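Side-chain contacts in 4-oxalmesaconate hydratase (Pseudomonas putida, PDB 5CGZ), which catalyses the zinc-dependent hydration of oxalomesaconic acid enol to 4-carboxy-4-hydroxy-2-oxoadipic acid, the third step of gallate degradation: residues Ser11-Trp16 with Tyr121-Ala126; Leu37-Arg42 with Ala62-Ala67. One frame throughout, in Å; residues are numbered along the deposited sequence.

Contact 1. Residues Ser11-Trp16 with Tyr121-Ala126; sequences SADFVW and YDHPLA. With ZN (zinc ion), chain C.
Asp13 and His123 meet through a zinc ion held between them. Asp13 OD1 binds the zinc at 2.0 Å. From the other segment, His123 NE2 binds it at 2.2 Å. The angle OD1-zinc-NE2 is about 108°. The two donor atoms are 3.4 Å apart and do not bond to each other; the metal is what joins them. The carboxylate and imidazole planes stand 83° apart, nearly perpendicular.

Asp13 lies on helix 13-27 and its CB points at the other segment. Its CG lies beside the backbone N, chi1 -80°, and this carries the carboxylate out to the metal. The second oxygen, OD2, stays 2.9 Å from the zinc, so Asp13 binds through OD1 alone. OD2 is also held by a salt bridge to Arg17, one turn further along the same helix, which would limit the swing of the carboxylate.

His123 lies on helix 122-138. Its CB does not aim straight at Asp13, but the ring reaches inward, NE2 leading. The other ring nitrogen, ND1, is hydrogen-bonded to Asp117, a second-shell residue that would fix the ring's rotation. Asp122 does a similar job for another ligand, as its OD2 bonds to His10 NE2.

Water 1 lies 2.5 Å from the zinc, in the plane of the His123 ring at its edge. His10 and Glu44 bring the ligands to five. Both touching residues are buried. A His-X-X-Asp pair following the first strand, joined by a histidine far along the sequence, is the zinc site of the PIG-L/MshB deacetylase family, here serving a hydratase.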
loop_
_atom_site.group_PDB
_atom_site.type_symbol
_atom_site.label_atom_id
_atom_site.label_comp_id
_atom_site.label_asym_id
_atom_site.label_seq_id
_atom_site.Cartn_x
_atom_site.Cartn_y
_atom_site.Cartn_z
ATOM N N SER A 11 26.936 -6.851 14.865
ATOM C CA SER A 11 28.226 -6.260 14.514
ATOM C C SER A 11 28.588 -6.374 13.025
ATOM O O SER A 11 29.237 -5.485 12.498
ATOM C CB SER A 11 29.342 -6.873 15.378
ATOM O OG SER A 11 29.379 -8.288 15.275
ATOM N N ALA A 12 28.155 -7.429 12.334
ATOM C CA ALA A 12 28.540 -7.602 10.926
ATOM C C ALA A 12 27.717 -6.759 9.938
ATOM O O ALA A 12 28.144 -6.497 8.809
ATOM C CB ALA A 12 28.453 -9.074 10.534
ATOM N N ASP A 13 26.540 -6.328 10.364
ATOM C CA ASP A 13 25.619 -5.679 9.445
ATOM C C ASP A 13 26.180 -4.434 8.765
ATOM O O ASP A 13 25.955 -4.241 7.574
ATOM C CB ASP A 13 24.325 -5.338 10.175
ATOM C CG ASP A 13 23.419 -6.543 10.311
ATOM O OD1 ASP A 13 23.049 -6.900 11.448
ATOM O OD2 ASP A 13 23.080 -7.131 9.261
ATOM N N PHE A 14 26.910 -3.593 9.492
ATOM C CA PHE A 14 27.385 -2.364 8.869
ATOM C C PHE A 14 28.395 -2.684 7.771
ATOM O O PHE A 14 28.574 -1.894 6.849
ATOM C CB PHE A 14 27.985 -1.387 9.907
ATOM C CG PHE A 14 29.353 -1.777 10.426
ATOM C CD1 PHE A 14 29.484 -2.588 11.547
ATOM C CD2 PHE A 14 30.505 -1.291 9.820
ATOM C CE1 PHE A 14 30.747 -2.933 12.040
ATOM C CE2 PHE A 14 31.775 -1.630 10.303
ATOM C CZ PHE A 14 31.896 -2.454 11.416
ATOM N N VAL A 15 29.034 -3.849 7.851
ATOM C CA VAL A 15 30.016 -4.219 6.833
ATOM C C VAL A 15 29.315 -4.633 5.534
ATOM O O VAL A 15 29.618 -4.095 4.477
ATOM C CB VAL A 15 30.955 -5.359 7.322
ATOM C CG1 VAL A 15 31.909 -5.789 6.208
ATOM C CG2 VAL A 15 31.744 -4.904 8.544
ATOM N N TRP A 16 28.362 -5.560 5.612
ATOM C CA TRP A 16 27.636 -5.989 4.410
ATOM C C TRP A 16 26.872 -4.849 3.748
ATOM O O TRP A 16 26.851 -4.733 2.519
ATOM C CB TRP A 16 26.626 -7.098 4.721
ATOM C CG TRP A 16 27.119 -8.275 5.512
ATOM C CD1 TRP A 16 26.643 -8.702 6.720
ATOM C CD2 TRP A 16 28.147 -9.201 5.135
ATOM N NE1 TRP A 16 27.321 -9.831 7.122
ATOM C CE2 TRP A 16 28.250 -10.156 6.170
ATOM C CE3 TRP A 16 28.989 -9.318 4.023
ATOM C CZ2 TRP A 16 29.166 -11.207 6.132
ATOM C CZ3 TRP A 16 29.897 -10.364 3.983
ATOM C CH2 TRP A 16 29.980 -11.293 5.033
ATOM N N TYR A 121 13.841 -10.066 13.586
ATOM C CA TYR A 121 13.146 -9.063 14.391
ATOM C C TYR A 121 14.097 -8.012 14.970
ATOM O O TYR A 121 13.688 -6.881 15.242
ATOM C CB TYR A 121 12.350 -9.747 15.518
ATOM C CG TYR A 121 10.929 -10.074 15.109
ATOM C CD1 TYR A 121 10.673 -10.939 14.052
ATOM C CD2 TYR A 121 9.846 -9.507 15.767
ATOM C CE1 TYR A 121 9.375 -11.225 13.658
ATOM C CE2 TYR A 121 8.545 -9.793 15.386
ATOM C CZ TYR A 121 8.316 -10.649 14.331
ATOM O OH TYR A 121 7.024 -10.922 13.944
ATOM N N ASP A 122 15.365 -8.370 15.155
ATOM C CA ASP A 122 16.326 -7.418 15.711
ATOM C C ASP A 122 16.557 -6.216 14.779
ATOM O O ASP A 122 16.874 -5.111 15.228
ATOM C CB ASP A 122 17.672 -8.097 15.983
ATOM C CG ASP A 122 17.597 -9.170 17.061
ATOM O OD1 ASP A 122 16.527 -9.370 17.685
ATOM O OD2 ASP A 122 18.636 -9.817 17.290
ATOM N N HIS A 123 16.418 -6.433 13.477
ATOM C CA HIS A 123 16.797 -5.391 12.523
ATOM C C HIS A 123 15.899 -4.158 12.607
ATOM O O HIS A 123 16.409 -3.054 12.787
ATOM C CB HIS A 123 16.822 -5.962 11.106
ATOM C CG HIS A 123 17.999 -6.846 10.852
ATOM N ND1 HIS A 123 18.104 -7.659 9.741
ATOM C CD2 HIS A 123 19.132 -7.045 11.567
ATOM C CE1 HIS A 123 19.246 -8.318 9.786
ATOM N NE2 HIS A 123 19.891 -7.964 10.887
ATOM N N PRO A 124 14.563 -4.332 12.505
ATOM C CA PRO A 124 13.702 -3.146 12.660
ATOM C C PRO A 124 13.830 -2.493 14.042
ATOM O O PRO A 124 13.703 -1.274 14.151
ATOM C CB PRO A 124 12.280 -3.704 12.446
ATOM C CG PRO A 124 12.479 -4.957 11.636
ATOM C CD PRO A 124 13.783 -5.534 12.146
ATOM N N LEU A 125 14.070 -3.283 15.086
ATOM C CA LEU A 125 14.239 -2.690 16.410
ATOM C C LEU A 125 15.398 -1.691 16.393
ATOM O O LEU A 125 15.291 -0.594 16.931
ATOM C CB LEU A 125 14.477 -3.762 17.470
ATOM C CG LEU A 125 14.823 -3.216 18.864
ATOM C CD1 LEU A 125 13.740 -2.265 19.374
ATOM C CD2 LEU A 125 15.029 -4.371 19.839
ATOM N N ALA A 126 16.498 -2.074 15.752
ATOM C CA ALA A 126 17.656 -1.192 15.623
ATOM C C ALA A 126 17.273 0.124 14.945
ATOM O O ALA A 126 17.689 1.204 15.384
ATOM C CB ALA A 126 18.775 -1.884 14.838
HETATM ZN ZN ZN C . 21.887 -8.521 11.528
HETATM O O HOH W 1 22.389 -9.980 9.572
#

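Contact 2. Residues Leu37-Arg42 with Ala62-Ala67; sequences LSFGER and ARREEA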
loop_
_atom_site.group_PDB
_atom_site.type_symbol
_atom_site.label_atom_id
_atom_site.label_comp_id
_atom_site.label_asym_id
_atom_site.label_seq_id
_atom_site.Cartn_x
_atom_site.Cartn_y
_atom_site.Cartn_z
ATOM N N LEU A 37 24.755 -2.490 18.139
ATOM C CA LEU A 37 23.939 -2.684 19.332
ATOM C C LEU A 37 24.243 -4.030 19.989
ATOM O O LEU A 37 24.206 -4.155 21.216
ATOM C CB LEU A 37 22.449 -2.569 18.994
ATOM C CG LEU A 37 21.990 -1.187 18.502
ATOM C CD1 LEU A 37 20.555 -1.234 17.986
ATOM C CD2 LEU A 37 22.131 -0.138 19.597
ATOM N N SER A 38 24.549 -5.029 19.167
ATOM C CA SER A 38 24.909 -6.356 19.662
ATOM C C SER A 38 25.968 -6.936 18.740
ATOM O O SER A 38 26.364 -6.287 17.779
ATOM C CB SER A 38 23.684 -7.277 19.731
ATOM O OG SER A 38 23.347 -7.759 18.438
ATOM N N PHE A 39 26.423 -8.153 19.013
ATOM C CA PHE A 39 27.447 -8.766 18.174
ATOM C C PHE A 39 26.883 -9.815 17.219
ATOM O O PHE A 39 27.638 -10.416 16.448
ATOM C CB PHE A 39 28.534 -9.413 19.043
ATOM C CG PHE A 39 29.305 -8.434 19.893
ATOM C CD1 PHE A 39 30.392 -7.745 19.372
ATOM C CD2 PHE A 39 28.953 -8.221 21.215
ATOM C CE1 PHE A 39 31.107 -6.853 20.151
ATOM C CE2 PHE A 39 29.663 -7.330 22.008
ATOM C CZ PHE A 39 30.743 -6.647 21.479
ATOM N N GLY A 40 25.571 -10.050 17.275
ATOM C CA GLY A 40 24.968 -11.144 16.516
ATOM C C GLY A 40 25.484 -12.477 17.036
ATOM O O GLY A 40 25.571 -13.468 16.300
ATOM N N GLU A 41 25.812 -12.498 18.324
ATOM C CA GLU A 41 26.481 -13.641 18.939
ATOM C C GLU A 41 25.623 -14.919 18.929
ATOM O O GLU A 41 26.147 -16.021 18.802
ATOM C CB GLU A 41 26.917 -13.291 20.375
ATOM C CG GLU A 41 25.797 -12.871 21.349
ATOM C CD GLU A 41 25.507 -11.364 21.341
ATOM O OE1 GLU A 41 25.857 -10.678 20.352
ATOM O OE2 GLU A 41 24.921 -10.862 22.326
ATOM N N ARG A 42 24.308 -14.786 19.030
ATOM C CA ARG A 42 23.447 -15.970 19.069
ATOM C C ARG A 42 22.861 -16.364 17.707
ATOM O O ARG A 42 22.728 -17.554 17.407
ATOM C CB ARG A 42 22.318 -15.758 20.078
ATOM C CG ARG A 42 22.824 -15.666 21.517
ATOM C CD ARG A 42 22.013 -14.685 22.354
ATOM N NE ARG A 42 20.606 -15.067 22.453
ATOM C CZ ARG A 42 20.124 -15.912 23.360
ATOM N NH1 ARG A 42 20.942 -16.479 24.239
ATOM N NH2 ARG A 42 18.826 -16.193 23.388
ATOM N N ALA A 62 35.276 -12.786 19.166
ATOM C CA ALA A 62 35.591 -12.963 17.754
ATOM C C ALA A 62 34.879 -11.895 16.903
ATOM O O ALA A 62 35.492 -11.259 16.039
ATOM C CB ALA A 62 35.212 -14.370 17.300
ATOM N N ARG A 63 33.592 -11.681 17.165
ATOM C CA ARG A 63 32.821 -10.678 16.425
ATOM C C ARG A 63 33.375 -9.262 16.629
ATOM O O ARG A 63 33.461 -8.481 15.679
ATOM C CB ARG A 63 31.350 -10.718 16.847
ATOM C CG ARG A 63 30.618 -12.003 16.493
ATOM C CD ARG A 63 30.226 -12.043 15.028
ATOM N NE ARG A 63 31.244 -12.655 14.176
ATOM C CZ ARG A 63 31.264 -13.944 13.838
ATOM N NH1 ARG A 63 30.330 -14.775 14.289
ATOM N NH2 ARG A 63 32.227 -14.405 13.051
ATOM N N ARG A 64 33.740 -8.936 17.871
ATOM C CA ARG A 64 34.289 -7.619 18.196
ATOM C C ARG A 64 35.569 -7.351 17.404
ATOM O O ARG A 64 35.761 -6.261 16.854
ATOM C CB ARG A 64 34.565 -7.500 19.705
ATOM C CG ARG A 64 34.978 -6.094 20.185
ATOM C CD ARG A 64 35.392 -6.076 21.687
ATOM N NE ARG A 64 34.310 -6.430 22.614
ATOM C CZ ARG A 64 34.213 -7.588 23.280
ATOM N NH1 ARG A 64 35.138 -8.529 23.133
ATOM N NH2 ARG A 64 33.190 -7.813 24.102
ATOM N N GLU A 65 36.445 -8.346 17.333
ATOM C CA GLU A 65 37.721 -8.159 16.654
ATOM C C GLU A 65 37.515 -7.971 15.153
ATOM O O GLU A 65 38.187 -7.155 14.523
ATOM C CB GLU A 65 38.655 -9.340 16.923
ATOM C CG GLU A 65 40.129 -8.953 16.995
ATOM C CD GLU A 65 40.437 -8.010 18.154
ATOM O OE1 GLU A 65 41.423 -7.249 18.056
ATOM O OE2 GLU A 65 39.696 -8.029 19.162
ATOM N N GLU A 66 36.578 -8.724 14.583
ATOM C CA GLU A 66 36.246 -8.573 13.171
ATOM C C GLU A 66 35.725 -7.174 12.866
ATOM O O GLU A 66 36.157 -6.543 11.901
ATOM C CB GLU A 66 35.212 -9.612 12.753
ATOM C CG GLU A 66 35.753 -11.026 12.720
ATOM C CD GLU A 66 34.687 -12.037 12.348
ATOM O OE1 GLU A 66 33.486 -11.675 12.380
ATOM O OE2 GLU A 66 35.057 -13.190 12.024
ATOM N N ALA A 67 34.811 -6.690 13.704
ATOM C CA ALA A 67 34.193 -5.386 13.491
ATOM C C ALA A 67 35.227 -4.271 13.587
ATOM O O ALA A 67 35.238 -3.341 12.773
ATOM C CB ALA A 67 33.071 -5.157 14.490
#
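Phe39 packs against two successive arginines of helix 56-74. Its CB meets Arg63 CB at 3.8 Å, and its ring atom CE1 lies 3.5 Å from Arg64 CB. Arg64 CG is anti to the backbone N, chi1 -173°, and the chain then bends at chi3. This brings the guanidinium round beside the far end of the ring, with NE 3.7 Å from Phe39 CZ. The two planes are 76° apart. Arg63 runs the other way: its CG and CD pass the Phe39 carbonyl, CD 3.4 Å from Phe39 O, and its end leads off from the loop.

The loop follows strand 31-36, and helix 56-74 leads on to the neighbouring parallel strand 76-80. The contact thus lies within a beta-alpha-beta crossover of the Rossmann-like fold.

Glu66, one turn along the helix, holds the end of Arg63 side-on. NE and NH2 both reach its OE1, NE at 3.0 Å, from the same face of the carboxylate. Arg63 NH1 bonds to Ser45, whose hydroxyl also bonds to Gly40 O. With an alanine in place of this arginine, Glu66 would probably lose its ion-pair mate, Ser45 a partner, and a gap would open beside the Phe39 carbonyl. Arg64 NH1 forms a salt bridge with Asp61. On the loop side, Phe39 N bonds to Glu41 OE1 at 2.9 Å. The Phe39 ring also meets Phe80, their planes about 20° apart.

In the fold
Contact 2 is nested along the chain inside the loop closed by contact 1, and their centres are about 11 Å apart. Ser11 joins them: its OG lies 3.0 Å from Phe39 O, a probable hydrogen bond, and 3.5 Å from Arg63 CB. Leu37 CD1 packs on Ala126 CB at 3.7 Å, so the loop 37-42 touches both segments of contact 1. Phe14 reaches helix 56-74 at Ala67. Contact 1 holds the zinc directly. Contact 2 lies further out, with the nearest atoms of the Arg63 side chain about 10 Å from the metal. The loop 37-42 runs on to Glu44, itself a zinc ligand.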